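Local coordinates for alpha-1,2-mannosidase (Bacteroides thetaiotaomicron, PDB 2WW2), which hydrolyses alpha-mannosides with inversion at the anomeric carbon, as a calcium-dependent glycoside hydrolase of family 92, at residues Pro684-Ala689 with Leu712-Asp717; Phe188-Ile193 with Ala225-Thr230; Gly330-Phe335 with Cys378-Asn383; Asp58-Gly63 with Glu95-Phe100. One frame throughout, in Å; residues are numbered along the deposited sequence. Where two conformers were deposited one is given.

Interaction 1. Residues Pro684-Ala689 with Leu712-Asp717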
loop_
_atom_site.group_PDB
_atom_site.type_symbol
_atom_site.label_atom_id
_atom_site.label_comp_id
_atom_site.label_asym_id
_atom_site.label_seq_id
_atom_site.Cartn_x
_atom_site.Cartn_y
_atom_site.Cartn_z
ATOM N N PRO A 684 19.951 -18.799 14.550
ATOM C CA PRO A 684 18.593 -19.316 14.726
ATOM C C PRO A 684 18.418 -20.777 14.303
ATOM O O PRO A 684 17.397 -21.390 14.615
ATOM C CB PRO A 684 17.771 -18.410 13.797
ATOM C CG PRO A 684 18.727 -18.143 12.646
ATOM C CD PRO A 684 20.091 -18.011 13.310
ATOM N N TYR A 685 19.392 -21.330 13.592
ATOM C CA TYR A 685 19.217 -22.634 12.939
ATOM C C TYR A 685 19.616 -23.807 13.832
ATOM O O TYR A 685 20.607 -23.733 14.554
ATOM C CB TYR A 685 20.046 -22.700 11.641
ATOM C CG TYR A 685 19.640 -21.662 10.621
ATOM C CD1 TYR A 685 18.405 -21.749 9.974
ATOM C CD2 TYR A 685 20.476 -20.590 10.314
ATOM C CE1 TYR A 685 18.010 -20.796 9.049
ATOM C CE2 TYR A 685 20.093 -19.633 9.392
ATOM C CZ TYR A 685 18.862 -19.743 8.755
ATOM O OH TYR A 685 18.469 -18.802 7.820
ATOM N N ILE A 686 18.867 -24.902 13.747
ATOM C CA ILE A 686 19.262 -26.132 14.429
ATOM C C ILE A 686 20.161 -26.956 13.496
ATOM O O ILE A 686 19.716 -27.440 12.452
ATOM C CB ILE A 686 18.027 -26.962 14.876
ATOM C CG1 ILE A 686 17.163 -26.175 15.877
ATOM C CG2 ILE A 686 18.441 -28.326 15.453
ATOM C CD1 ILE A 686 15.793 -26.802 16.092
ATOM N N ARG A 687 21.433 -27.097 13.853
ATOM C CA ARG A 687 22.351 -27.897 13.040
ATOM C C ARG A 687 22.188 -29.374 13.375
ATOM O O ARG A 687 22.118 -30.228 12.477
ATOM C CB ARG A 687 23.808 -27.459 13.238
ATOM C CG ARG A 687 24.813 -28.322 12.467
ATOM C CD ARG A 687 26.253 -27.825 12.618
ATOM N NE ARG A 687 26.677 -27.793 14.014
ATOM C CZ ARG A 687 27.121 -28.847 14.689
ATOM N NH1 ARG A 687 27.209 -30.038 14.100
ATOM N NH2 ARG A 687 27.490 -28.706 15.959
ATOM N N LYS A 688 22.129 -29.675 14.665
ATOM C CA LYS A 688 22.031 -31.052 15.134
ATOM C C LYS A 688 21.206 -31.083 16.416
ATOM O O LYS A 688 21.189 -30.104 17.173
ATOM C CB LYS A 688 23.449 -31.577 15.406
ATOM C CG LYS A 688 23.525 -33.046 15.756
ATOM C CD LYS A 688 24.975 -33.451 16.085
ATOM C CE LYS A 688 25.020 -34.894 16.587
ATOM N NZ LYS A 688 26.197 -35.177 17.472
ATOM N N ALA A 689 20.527 -32.197 16.673
ATOM C CA ALA A 689 19.815 -32.357 17.946
ATOM C C ALA A 689 19.983 -33.764 18.540
ATOM O O ALA A 689 20.031 -34.760 17.817
ATOM C CB ALA A 689 18.334 -32.025 17.777
ATOM N N LEU A 712 16.159 -32.047 25.330
ATOM C CA LEU A 712 16.425 -31.815 23.922
ATOM C C LEU A 712 17.634 -30.892 23.832
ATOM O O LEU A 712 17.555 -29.718 24.215
ATOM C CB LEU A 712 15.217 -31.155 23.265
ATOM C CG LEU A 712 15.329 -30.920 21.763
ATOM C CD1 LEU A 712 15.516 -32.254 20.980
ATOM C CD2 LEU A 712 14.112 -30.107 21.259
ATOM N N ASN A 713 18.750 -31.428 23.343
ATOM C CA ASN A 713 20.032 -30.711 23.280
ATOM C C ASN A 713 20.301 -30.249 21.853
ATOM O O ASN A 713 20.609 -31.069 20.982
ATOM C CB ASN A 713 21.160 -31.630 23.778
ATOM C CG ASN A 713 22.555 -30.998 23.689
ATOM O OD1 ASN A 713 22.735 -29.885 23.221
ATOM N ND2 ASN A 713 23.550 -31.734 24.151
ATOM N N LEU A 714 20.190 -28.939 21.614
ATOM C CA LEU A 714 20.321 -28.407 20.269
ATOM C C LEU A 714 21.688 -27.756 20.043
ATOM O O LEU A 714 22.178 -27.026 20.906
ATOM C CB LEU A 714 19.222 -27.378 20.003
ATOM C CG LEU A 714 17.792 -27.823 20.274
ATOM C CD1 LEU A 714 16.824 -26.643 20.096
ATOM C CD2 LEU A 714 17.433 -28.958 19.333
ATOM N N SER A 715 22.285 -28.028 18.879
ATOM C CA SER A 715 23.496 -27.344 18.432
ATOM C C SER A 715 23.061 -26.276 17.441
ATOM O O SER A 715 22.607 -26.607 16.335
ATOM C CB SER A 715 24.441 -28.324 17.738
ATOM O OG SER A 715 24.828 -29.360 18.620
ATOM N N MET A 716 23.169 -25.011 17.836
ATOM C CA MET A 716 22.661 -23.907 17.024
ATOM C C MET A 716 23.757 -23.414 16.083
ATOM O O MET A 716 24.932 -23.499 16.417
ATOM C CB MET A 716 22.173 -22.746 17.902
ATOM C CG MET A 716 21.196 -23.152 19.007
ATOM S SD MET A 716 19.713 -23.959 18.391
ATOM C CE MET A 716 18.950 -22.641 17.420
ATOM N N ASP A 717 23.366 -22.911 14.913
ATOM C CA ASP A 717 24.319 -22.503 13.889
ATOM C C ASP A 717 23.802 -21.253 13.182
ATOM O O ASP A 717 22.606 -20.970 13.220
ATOM C CB ASP A 717 24.508 -23.642 12.882
ATOM C CG ASP A 717 25.834 -23.561 12.141
ATOM O OD1 ASP A 717 26.572 -22.565 12.316
ATOM O OD2 ASP A 717 26.135 -24.502 11.374
HETATM O O HOH W 1 26.743 -25.527 15.208
HETATM O O HOH W 2 23.089 -31.348 19.671
#
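Tyr685 turns the edge of its ring to Asp717, whose carbonyl O lies near the ring plane, 3.6 Å from Tyr685 CD2; CG of the preceding Pro684 sits over one face, displaced toward the rim. Helix 600-613 touches the Tyr685 side chain through Trp601, Gln604 and Tyr605. A second flat group, the guanidinium of Arg687, has Asp717 OD2 and a water at its edge. Arg687 NE donates to this water (NE to water O 2.6 Å), which in turn donates to Met716 O, so the guanidinium is tied to the facing backbone through solvent. Its link to Asp717 is looser. The guanidinium and carboxylate planes stand 84° apart, and Arg687 NE to Asp717 OD2 measures 4.3 Å, beyond a salt bridge. Arg687 CG is anti to the backbone N (chi1 177°) and the chain bends at chi3, which brings NH2 obliquely to 3.6 Å from Ser715 CB. A second water bridges Ser715 OG and Asn713 O.

The reverse side of the sheet is apolar. There Leu714 CD2 meets Ala689 CB at 3.6 Å and also reaches Ile686 CG2, while the doubly bent Met716 brings CE to the carbonyls of Pro684 and Tyr685.

Pairing evidence comes from the backbone. Arg687 N donates to Ser715 O at 2.8 Å, and Ser715 N to Lys688 O at 2.9 Å, almost straight at 178°. Two residues, Arg687 and Lys688, therefore face one: a classic beta bulge between the antiparallel strands 685-691 and 710-717, in a mixed sheet of the family 92 catalytic region.

Interaction 2. Residues Phe188-Ile193 with Ala225-Thr230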
loop_
_atom_site.group_PDB
_atom_site.type_symbol
_atom_site.label_atom_id
_atom_site.label_comp_id
_atom_site.label_asym_id
_atom_site.label_seq_id
_atom_site.Cartn_x
_atom_site.Cartn_y
_atom_site.Cartn_z
ATOM N N PHE A 188 -12.268 -0.622 57.035
ATOM C CA PHE A 188 -11.264 0.435 57.106
ATOM C C PHE A 188 -10.573 0.358 58.466
ATOM O O PHE A 188 -11.208 0.051 59.491
ATOM C CB PHE A 188 -11.914 1.814 56.891
ATOM C CG PHE A 188 -12.580 1.961 55.536
ATOM C CD1 PHE A 188 -11.904 2.542 54.476
ATOM C CD2 PHE A 188 -13.855 1.472 55.316
ATOM C CE1 PHE A 188 -12.500 2.659 53.219
ATOM C CE2 PHE A 188 -14.461 1.583 54.059
ATOM C CZ PHE A 188 -13.786 2.182 53.015
ATOM N N SER A 189 -9.281 0.651 58.486
ATOM C CA SER A 189 -8.508 0.499 59.705
ATOM C C SER A 189 -8.754 1.619 60.715
ATOM O O SER A 189 -8.507 1.449 61.909
ATOM C CB SER A 189 -7.013 0.433 59.360
ATOM O OG SER A 189 -6.610 1.616 58.683
ATOM N N HIS A 190 -9.229 2.765 60.245
ATOM C CA HIS A 190 -9.333 3.948 61.097
ATOM C C HIS A 190 -10.785 4.397 61.219
ATOM O O HIS A 190 -11.607 4.075 60.360
ATOM C CB HIS A 190 -8.466 5.072 60.522
ATOM C CG HIS A 190 -7.006 4.912 60.816
ATOM N ND1 HIS A 190 -6.202 4.015 60.143
ATOM C CD2 HIS A 190 -6.202 5.546 61.706
ATOM C CE1 HIS A 190 -4.970 4.090 60.619
ATOM N NE2 HIS A 190 -4.942 5.016 61.564
ATOM N N PRO A 191 -11.109 5.134 62.297
ATOM C CA PRO A 191 -12.472 5.606 62.532
ATOM C C PRO A 191 -13.018 6.434 61.382
ATOM O O PRO A 191 -12.309 7.291 60.826
ATOM C CB PRO A 191 -12.327 6.518 63.750
ATOM C CG PRO A 191 -11.102 6.005 64.464
ATOM C CD PRO A 191 -10.190 5.493 63.399
ATOM N N VAL A 192 -14.280 6.187 61.063
ATOM C CA VAL A 192 -14.997 6.921 60.045
ATOM C C VAL A 192 -15.638 8.139 60.705
ATOM O O VAL A 192 -16.614 8.008 61.431
ATOM C CB VAL A 192 -16.084 6.034 59.415
ATOM C CG1 VAL A 192 -16.924 6.828 58.410
ATOM C CG2 VAL A 192 -15.449 4.805 58.750
ATOM N N ILE A 193 -15.086 9.317 60.453
ATOM C CA ILE A 193 -15.519 10.545 61.121
ATOM C C ILE A 193 -16.807 11.106 60.532
ATOM O O ILE A 193 -17.695 11.532 61.278
ATOM C CB ILE A 193 -14.430 11.626 61.032
ATOM C CG1 ILE A 193 -13.102 11.058 61.525
ATOM C CG2 ILE A 193 -14.823 12.865 61.841
ATOM C CD1 ILE A 193 -13.181 10.373 62.868
ATOM N N ALA A 225 -0.843 12.022 61.186
ATOM C CA ALA A 225 0.392 12.079 60.408
ATOM C C ALA A 225 1.293 10.886 60.724
ATOM O O ALA A 225 1.407 10.471 61.880
ATOM C CB ALA A 225 1.131 13.387 60.678
ATOM N N GLY A 226 1.934 10.330 59.701
ATOM C CA GLY A 226 2.806 9.178 59.903
ATOM C C GLY A 226 2.087 7.843 59.797
ATOM O O GLY A 226 2.730 6.809 59.652
ATOM N N GLU A 227 0.757 7.850 59.876
ATOM C CA GLU A 227 -0.002 6.604 59.788
ATOM C C GLU A 227 -0.626 6.436 58.400
ATOM O O GLU A 227 -0.735 7.391 57.651
ATOM C CB GLU A 227 -1.082 6.523 60.883
ATOM C CG GLU A 227 -0.514 6.482 62.309
ATOM C CD GLU A 227 -1.579 6.167 63.362
ATOM O OE1 GLU A 227 -2.723 5.793 63.009
ATOM O OE2 GLU A 227 -1.271 6.298 64.557
ATOM N N LYS A 228 -1.018 5.213 58.066
ATOM C CA LYS A 228 -1.629 4.933 56.769
ATOM C C LYS A 228 -2.968 4.261 57.005
ATOM O O LYS A 228 -3.133 3.533 57.985
ATOM C CB LYS A 228 -0.727 4.036 55.914
ATOM C CG LYS A 228 0.641 4.677 55.581
ATOM C CD LYS A 228 1.492 3.754 54.708
ATOM C CE LYS A 228 1.928 2.509 55.490
ATOM N NZ LYS A 228 2.897 1.669 54.708
ATOM N N LEU A 229 -3.916 4.511 56.107
ATOM C CA LEU A 229 -5.204 3.837 56.149
ATOM C C LEU A 229 -5.048 2.501 55.437
ATOM O O LEU A 229 -4.467 2.442 54.344
ATOM C CB LEU A 229 -6.250 4.670 55.393
ATOM C CG LEU A 229 -7.673 4.105 55.321
ATOM C CD1 LEU A 229 -8.360 4.202 56.695
ATOM C CD2 LEU A 229 -8.474 4.845 54.259
ATOM N N THR A 230 -5.560 1.433 56.042
ATOM C CA THR A 230 -5.675 0.163 55.343
ATOM C C THR A 230 -7.136 -0.068 54.974
ATOM O O THR A 230 -8.033 0.221 55.765
ATOM C CB THR A 230 -5.186 -1.003 56.217
ATOM O OG1 THR A 230 -3.788 -0.843 56.471
ATOM C CG2 THR A 230 -5.400 -2.326 55.505
#
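Ser189, His190 and Glu227 are joined by a chain of hydrogen bonds that continues the antiparallel pairing of strands 182-188 and 229-236, in the N-terminal beta-sandwich domain of this family. At its start Ser189 N donates to Thr230 O (3.0 Å). The return bond uses a side chain instead of a carbonyl: Thr230 N gives its hydrogen to Ser189 OG at 2.8 Å, nearly straight at 175°. Ser189 OG can do this because it lies between its own backbone N and carbonyl carbon (chi1 59°). The same oxygen is 2.8 Å from His190 ND1 in a hydrogen bond whose donor is not fixed by the geometry.

The other ring nitrogen, His190 NE2, donates to Glu227 OE1 at 2.8 Å, a His-carboxylate hydrogen bond with the oxygen in the ring plane although the carboxylate is rotated 52° from it. Both imidazole nitrogens are thus satisfied, which fixes the ring's rotation, and a charged Glu227 would be expected to favour a hydrogen on NE2. A leucine in place of His190 would probably leave Glu227 OE1 without this donor and Ser189 OG without its second partner. Lys228 turns away, its NZ forming a salt bridge with Glu134, and Phe188 O accepts from Arg163.

Next to these bonds the two methyls of Leu229 divide their contacts: CD1 touches His190 CB at 3.9 Å, and CD2 meets Phe188 CD1 at the ring edge, 4.1 Å away.

Interaction 3. Residues Gly330-Phe335 with Cys378-Asn383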
loop_
_atom_site.group_PDB
_atom_site.type_symbol
_atom_site.label_atom_id
_atom_site.label_comp_id
_atom_site.label_asym_id
_atom_site.label_seq_id
_atom_site.Cartn_x
_atom_site.Cartn_y
_atom_site.Cartn_z
ATOM N N GLY A 330 -12.777 -16.436 25.344
ATOM C CA GLY A 330 -13.211 -16.777 23.990
ATOM C C GLY A 330 -12.377 -17.937 23.458
ATOM O O GLY A 330 -11.230 -17.756 23.036
ATOM N N PHE A 331 -12.957 -19.126 23.465
ATOM C CA PHE A 331 -12.228 -20.305 23.042
ATOM C C PHE A 331 -11.709 -20.180 21.610
ATOM O O PHE A 331 -10.695 -20.770 21.286
ATOM C CB PHE A 331 -13.082 -21.560 23.176
ATOM C CG PHE A 331 -13.444 -21.916 24.599
ATOM C CD1 PHE A 331 -12.636 -21.526 25.670
ATOM C CD2 PHE A 331 -14.573 -22.695 24.858
ATOM C CE1 PHE A 331 -12.971 -21.867 26.969
ATOM C CE2 PHE A 331 -14.914 -23.064 26.186
ATOM C CZ PHE A 331 -14.117 -22.644 27.226
ATOM N N TRP A 332 -12.411 -19.418 20.765
ATOM C CA TRP A 332 -11.972 -19.191 19.389
ATOM C C TRP A 332 -10.541 -18.683 19.388
ATOM O O TRP A 332 -9.738 -18.982 18.500
ATOM C CB TRP A 332 -12.885 -18.180 18.673
ATOM C CG TRP A 332 -12.455 -17.923 17.266
ATOM C CD1 TRP A 332 -12.598 -18.763 16.187
ATOM C CD2 TRP A 332 -11.771 -16.765 16.785
ATOM N NE1 TRP A 332 -12.071 -18.177 15.057
ATOM C CE2 TRP A 332 -11.554 -16.950 15.396
ATOM C CE3 TRP A 332 -11.326 -15.581 17.393
ATOM C CZ2 TRP A 332 -10.906 -15.991 14.602
ATOM C CZ3 TRP A 332 -10.676 -14.631 16.607
ATOM C CH2 TRP A 332 -10.473 -14.840 15.226
ATOM N N ASP A 333 -10.209 -17.911 20.403
ATOM C CA ASP A 333 -8.834 -17.413 20.555
ATOM C C ASP A 333 -7.972 -18.381 21.354
ATOM O O ASP A 333 -6.843 -18.734 20.949
ATOM C CB ASP A 333 -8.814 -16.071 21.286
ATOM C CG ASP A 333 -8.932 -14.889 20.347
ATOM O OD1 ASP A 333 -8.203 -14.832 19.329
ATOM O OD2 ASP A 333 -9.741 -14.009 20.643
ATOM N N THR A 334 -8.482 -18.796 22.505
ATOM C CA THR A 334 -7.622 -19.461 23.497
ATOM C C THR A 334 -7.372 -20.968 23.265
ATOM O O THR A 334 -6.515 -21.537 23.908
ATOM C CB THR A 334 -8.140 -19.217 24.934
ATOM O OG1 THR A 334 -9.454 -19.788 25.069
ATOM C CG2 THR A 334 -8.182 -17.703 25.237
ATOM N N PHE A 335 -8.104 -21.614 22.352
ATOM C CA PHE A 335 -7.835 -23.043 22.098
ATOM C C PHE A 335 -6.473 -23.248 21.433
ATOM O O PHE A 335 -5.886 -24.323 21.528
ATOM C CB PHE A 335 -8.926 -23.683 21.220
ATOM C CG PHE A 335 -8.675 -23.557 19.720
ATOM C CD1 PHE A 335 -7.824 -24.436 19.064
ATOM C CD2 PHE A 335 -9.344 -22.596 18.961
ATOM C CE1 PHE A 335 -7.608 -24.332 17.674
ATOM C CE2 PHE A 335 -9.144 -22.502 17.569
ATOM C CZ PHE A 335 -8.263 -23.361 16.940
ATOM N N CYS A 378 -20.332 -13.825 20.301
ATOM C CA CYS A 378 -19.060 -13.244 19.842
ATOM C C CYS A 378 -18.230 -14.319 19.147
ATOM O O CYS A 378 -18.137 -15.440 19.646
ATOM C CB CYS A 378 -18.290 -12.706 21.053
ATOM S SG CYS A 378 -16.784 -11.802 20.662
ATOM N N MET A 379 -17.644 -13.976 18.002
ATOM C CA MET A 379 -16.768 -14.890 17.238
ATOM C C MET A 379 -17.502 -16.145 16.751
ATOM O O MET A 379 -18.725 -16.154 16.640
ATOM C CB MET A 379 -15.491 -15.272 18.010
ATOM C CG MET A 379 -14.622 -14.063 18.436
ATOM S SD MET A 379 -14.622 -12.719 17.191
ATOM C CE MET A 379 -13.908 -13.483 15.760
ATOM N N ILE A 380 -16.735 -17.184 16.438
ATOM C CA ILE A 380 -17.273 -18.326 15.704
ATOM C C ILE A 380 -16.629 -19.630 16.170
ATOM O O ILE A 380 -15.699 -19.627 16.990
ATOM C CB ILE A 380 -16.995 -18.186 14.177
ATOM C CG1 ILE A 380 -15.480 -18.249 13.916
ATOM C CG2 ILE A 380 -17.632 -16.890 13.595
ATOM C CD1 ILE A 380 -15.125 -18.160 12.431
ATOM N N GLY A 381 -17.119 -20.745 15.633
ATOM C CA GLY A 381 -16.441 -22.031 15.808
ATOM C C GLY A 381 -17.017 -22.899 16.916
ATOM O O GLY A 381 -17.930 -22.477 17.640
ATOM N N ASN A 382 -16.471 -24.111 17.048
ATOM C CA ASN A 382 -16.855 -25.033 18.108
ATOM C C ASN A 382 -15.586 -25.438 18.850
ATOM O O ASN A 382 -15.317 -26.621 19.084
ATOM C CB ASN A 382 -17.528 -26.287 17.508
ATOM C CG ASN A 382 -18.905 -25.992 16.918
ATOM O OD1 ASN A 382 -19.607 -25.034 17.314
ATOM N ND2 ASN A 382 -19.299 -26.800 15.972
ATOM N N ASN A 383 -14.780 -24.449 19.216
ATOM C CA ASN A 383 -13.504 -24.771 19.811
ATOM C C ASN A 383 -13.561 -25.212 21.276
ATOM O O ASN A 383 -12.556 -25.676 21.832
ATOM C CB ASN A 383 -12.507 -23.643 19.553
ATOM C CG ASN A 383 -12.295 -23.421 18.068
ATOM O OD1 ASN A 383 -12.591 -22.338 17.526
ATOM N ND2 ASN A 383 -11.836 -24.461 17.388
#
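Met379 opens the contact by laying its methyl on the indole of Trp332: CE is 3.6 Å from the centroid of the six-membered ring and 15° off its normal, a CH-pi contact. Bends at chi2 and chi3 fold the chain over the ring, with SD farther off and oblique, completing a Met-aromatic contact. Ile380 comes next, at the pyrrole side, where its CG1 is 3.6 Å from Trp332 NE1 and its carbonyl O 3.3 Å from Trp332 CD1. Trp332 NE1 itself makes a weak hydrogen bond to Glu450. Replacing Trp332 by an alanine is likely to open a gap beside Met379 CE and Ile380 CG1 and to leave Glu450 without that donor. At Gly381 the backbone turns with a positive phi of 98°. Asn383 then places CB 3.8 Å from Phe331 O, its side chain near one face of Phe335 in a fit that is doubtful as modelled.

The short helix 331-334, with Gly330 at its N-cap position and Gly330 O accepting from Asp333 N and Thr334 N, directly follows strand 326-330, whereas the facing loop runs from strand 370-371 into helix 383-393. Trp370 of that strand touches Met379, and helix 444-465 packs against Ile380 and Asn383, so the contact lies buried among the helices of the catalytic domain, an (alpha/alpha)6 barrel in this family.

Interaction 4. Residues Asp58-Gly63 with Glu95-Phe100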
loop_
_atom_site.group_PDB
_atom_site.type_symbol
_atom_site.label_atom_id
_atom_site.label_comp_id
_atom_site.label_asym_id
_atom_site.label_seq_id
_atom_site.Cartn_x
_atom_site.Cartn_y
_atom_site.Cartn_z
ATOM N N ASP A 58 -3.890 8.691 29.160
ATOM C CA ASP A 58 -4.738 9.548 29.985
ATOM C C ASP A 58 -4.073 9.739 31.346
ATOM O O ASP A 58 -3.443 8.817 31.866
ATOM C CB ASP A 58 -6.177 9.009 30.071
ATOM C CG ASP A 58 -6.954 9.242 28.762
ATOM O OD1 ASP A 58 -6.610 10.176 28.004
ATOM O OD2 ASP A 58 -7.900 8.509 28.457
ATOM N N SER A 59 -4.146 10.947 31.884
ATOM C CA SER A 59 -3.371 11.286 33.068
ATOM C C SER A 59 -4.234 11.611 34.289
ATOM O O SER A 59 -3.743 12.204 35.263
ATOM C CB SER A 59 -2.460 12.481 32.744
ATOM O OG SER A 59 -3.250 13.625 32.388
ATOM N N LEU A 60 -5.512 11.236 34.233
ATOM C CA LEU A 60 -6.452 11.527 35.311
ATOM C C LEU A 60 -7.061 10.210 35.777
ATOM O O LEU A 60 -7.623 9.465 34.972
ATOM C CB LEU A 60 -7.561 12.460 34.833
ATOM C CG LEU A 60 -7.111 13.855 34.342
ATOM C CD1 LEU A 60 -8.295 14.612 33.721
ATOM C CD2 LEU A 60 -6.517 14.654 35.493
ATOM N N MET A 61 -6.936 9.924 37.066
ATOM C CA MET A 61 -7.452 8.671 37.595
ATOM C C MET A 61 -8.819 8.866 38.231
ATOM O O MET A 61 -9.071 9.877 38.869
ATOM C CB MET A 61 -6.486 8.086 38.620
ATOM C CG MET A 61 -6.842 6.668 38.983
ATOM S SD MET A 61 -6.151 5.519 37.813
ATOM C CE MET A 61 -4.375 5.692 38.129
ATOM N N ARG A 62 -9.716 7.892 38.042
ATOM C CA ARG A 62 -11.073 7.979 38.615
ATOM C C ARG A 62 -11.342 6.965 39.724
ATOM O O ARG A 62 -12.239 7.167 40.554
ATOM C CB ARG A 62 -12.150 7.730 37.549
ATOM C CG ARG A 62 -12.023 8.596 36.325
ATOM C CD ARG A 62 -13.240 8.414 35.430
ATOM N NE ARG A 62 -12.940 8.933 34.104
ATOM C CZ ARG A 62 -13.630 9.884 33.498
ATOM N NH1 ARG A 62 -14.685 10.435 34.094
ATOM N NH2 ARG A 62 -13.263 10.273 32.291
ATOM N N GLY A 63 -10.625 5.849 39.716
ATOM C CA GLY A 63 -10.860 4.841 40.750
ATOM C C GLY A 63 -9.984 3.612 40.609
ATOM O O GLY A 63 -9.195 3.505 39.655
ATOM N N GLU A 95 -16.822 13.166 37.754
ATOM C CA GLU A 95 -16.127 14.248 38.439
ATOM C C GLU A 95 -14.889 13.832 39.251
ATOM O O GLU A 95 -14.139 14.706 39.685
ATOM C CB GLU A 95 -17.084 14.975 39.390
ATOM C CG GLU A 95 -18.151 15.753 38.680
ATOM C CD GLU A 95 -18.815 16.726 39.611
ATOM O OE1 GLU A 95 -19.626 16.276 40.444
ATOM O OE2 GLU A 95 -18.504 17.936 39.526
ATOM N N ARG A 96 -14.697 12.532 39.488
ATOM C CA ARG A 96 -13.525 12.043 40.209
ATOM C C ARG A 96 -12.404 11.890 39.224
ATOM O O ARG A 96 -12.284 10.850 38.571
ATOM C CB ARG A 96 -13.744 10.659 40.853
ATOM C CG ARG A 96 -14.685 10.623 42.003
ATOM C CD ARG A 96 -14.670 9.254 42.724
ATOM N NE ARG A 96 -14.515 8.114 41.828
ATOM C CZ ARG A 96 -15.509 7.368 41.347
ATOM N NH1 ARG A 96 -16.788 7.634 41.655
ATOM N NH2 ARG A 96 -15.221 6.345 40.551
ATOM N N LEU A 97 -11.594 12.919 39.099
ATOM C CA LEU A 97 -10.529 12.935 38.115
ATOM C C LEU A 97 -9.307 13.485 38.806
ATOM O O LEU A 97 -9.230 14.678 39.034
ATOM C CB LEU A 97 -10.884 13.891 36.973
ATOM C CG LEU A 97 -11.892 13.493 35.899
ATOM C CD1 LEU A 97 -11.551 12.183 35.241
ATOM C CD2 LEU A 97 -13.288 13.486 36.482
ATOM N N VAL A 98 -8.344 12.635 39.130
ATOM C CA VAL A 98 -7.219 13.083 39.918
ATOM C C VAL A 98 -5.936 12.878 39.120
ATOM O O VAL A 98 -5.635 11.748 38.710
ATOM C CB VAL A 98 -7.122 12.301 41.236
ATOM C CG1 VAL A 98 -5.989 12.873 42.101
ATOM C CG2 VAL A 98 -8.460 12.347 41.976
ATOM N N PRO A 99 -5.186 13.968 38.893
ATOM C CA PRO A 99 -3.999 13.881 38.041
ATOM C C PRO A 99 -2.850 13.089 38.686
ATOM O O PRO A 99 -2.606 13.213 39.894
ATOM C CB PRO A 99 -3.591 15.354 37.796
ATOM C CG PRO A 99 -4.448 16.201 38.696
ATOM C CD PRO A 99 -5.538 15.342 39.298
ATOM N N PHE A 100 -2.156 12.307 37.864
ATOM C CA PHE A 100 -0.988 11.527 38.297
ATOM C C PHE A 100 0.001 11.423 37.136
ATOM O O PHE A 100 -0.366 11.604 35.970
ATOM C CB PHE A 100 -1.399 10.115 38.764
ATOM C CG PHE A 100 -1.835 9.205 37.649
ATOM C CD1 PHE A 100 -0.953 8.261 37.125
ATOM C CD2 PHE A 100 -3.126 9.281 37.132
ATOM C CE1 PHE A 100 -1.337 7.429 36.070
ATOM C CE2 PHE A 100 -3.526 8.456 36.089
ATOM C CZ PHE A 100 -2.639 7.506 35.573
#
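Arg62 runs alongside Leu97, both side chains pointing the same way. Arg62 CB and CG lie against the carbonyl of Arg96, with CG to Arg96 O at 3.2 Å; CG also begins the contact with Leu97 CD1. From there the chain is extended, and CD and NE pass the same methyl, NE meanwhile donating to Thr45 O. Leu97 CD1 then sits over the centre of one guanidinium face, 3.6 Å from Arg62 CZ. At the tip NH2 also faces this methyl and NH1 bonds to His93 O, so two backbone carbonyls hold the guanidinium while Leu97 covers one face.

Arg62 O is gripped in turn by Arg96 NE at 2.8 Å and, more obliquely, NH2 at 3.1 Å, both side-on to the one oxygen, which lies in the guanidinium plane; Arg96 NH1 forms a salt bridge with Asp148. In one of two Met61 conformers CE lies over the Phe100 ring, so that contact may be partial.

Gln723 of a neighbouring subunit packs on Leu60 and Pro99. Backbone bonds set the register: Met61 N donates to Val98 O at 2.8 Å, and Val98 N to Met61 O at 2.9 Å. This is antiparallel pairing of strands 60-67 and 98-108 in the N-terminal beta-sandwich, followed at Arg62 and Gly63 by a classic bulge opposite Gln44.

From the N terminus the four contacts close in series, and none nests in or crosses another. Interaction 4 comes first, joining strands 60-67 and 98-108 across 31 intervening residues that include strand 80-86. Interaction 2 closes a second loop of 31 residues in the same N-terminal domain, tying the end of strand 182-188 to the start of strand 229-236; its nearest atoms lie about 13 Å from those of interaction 4. In the catalytic region interaction 3 spans 42 mainly helical residues and joins helix 331-334 to the loop before helix 383-393, its centre about 11 Å from the centre of the chain. Interaction 1 closes the last, shortest loop, 22 residues, in the late mixed sheet, its nearest atoms about 21 Å from interaction 3.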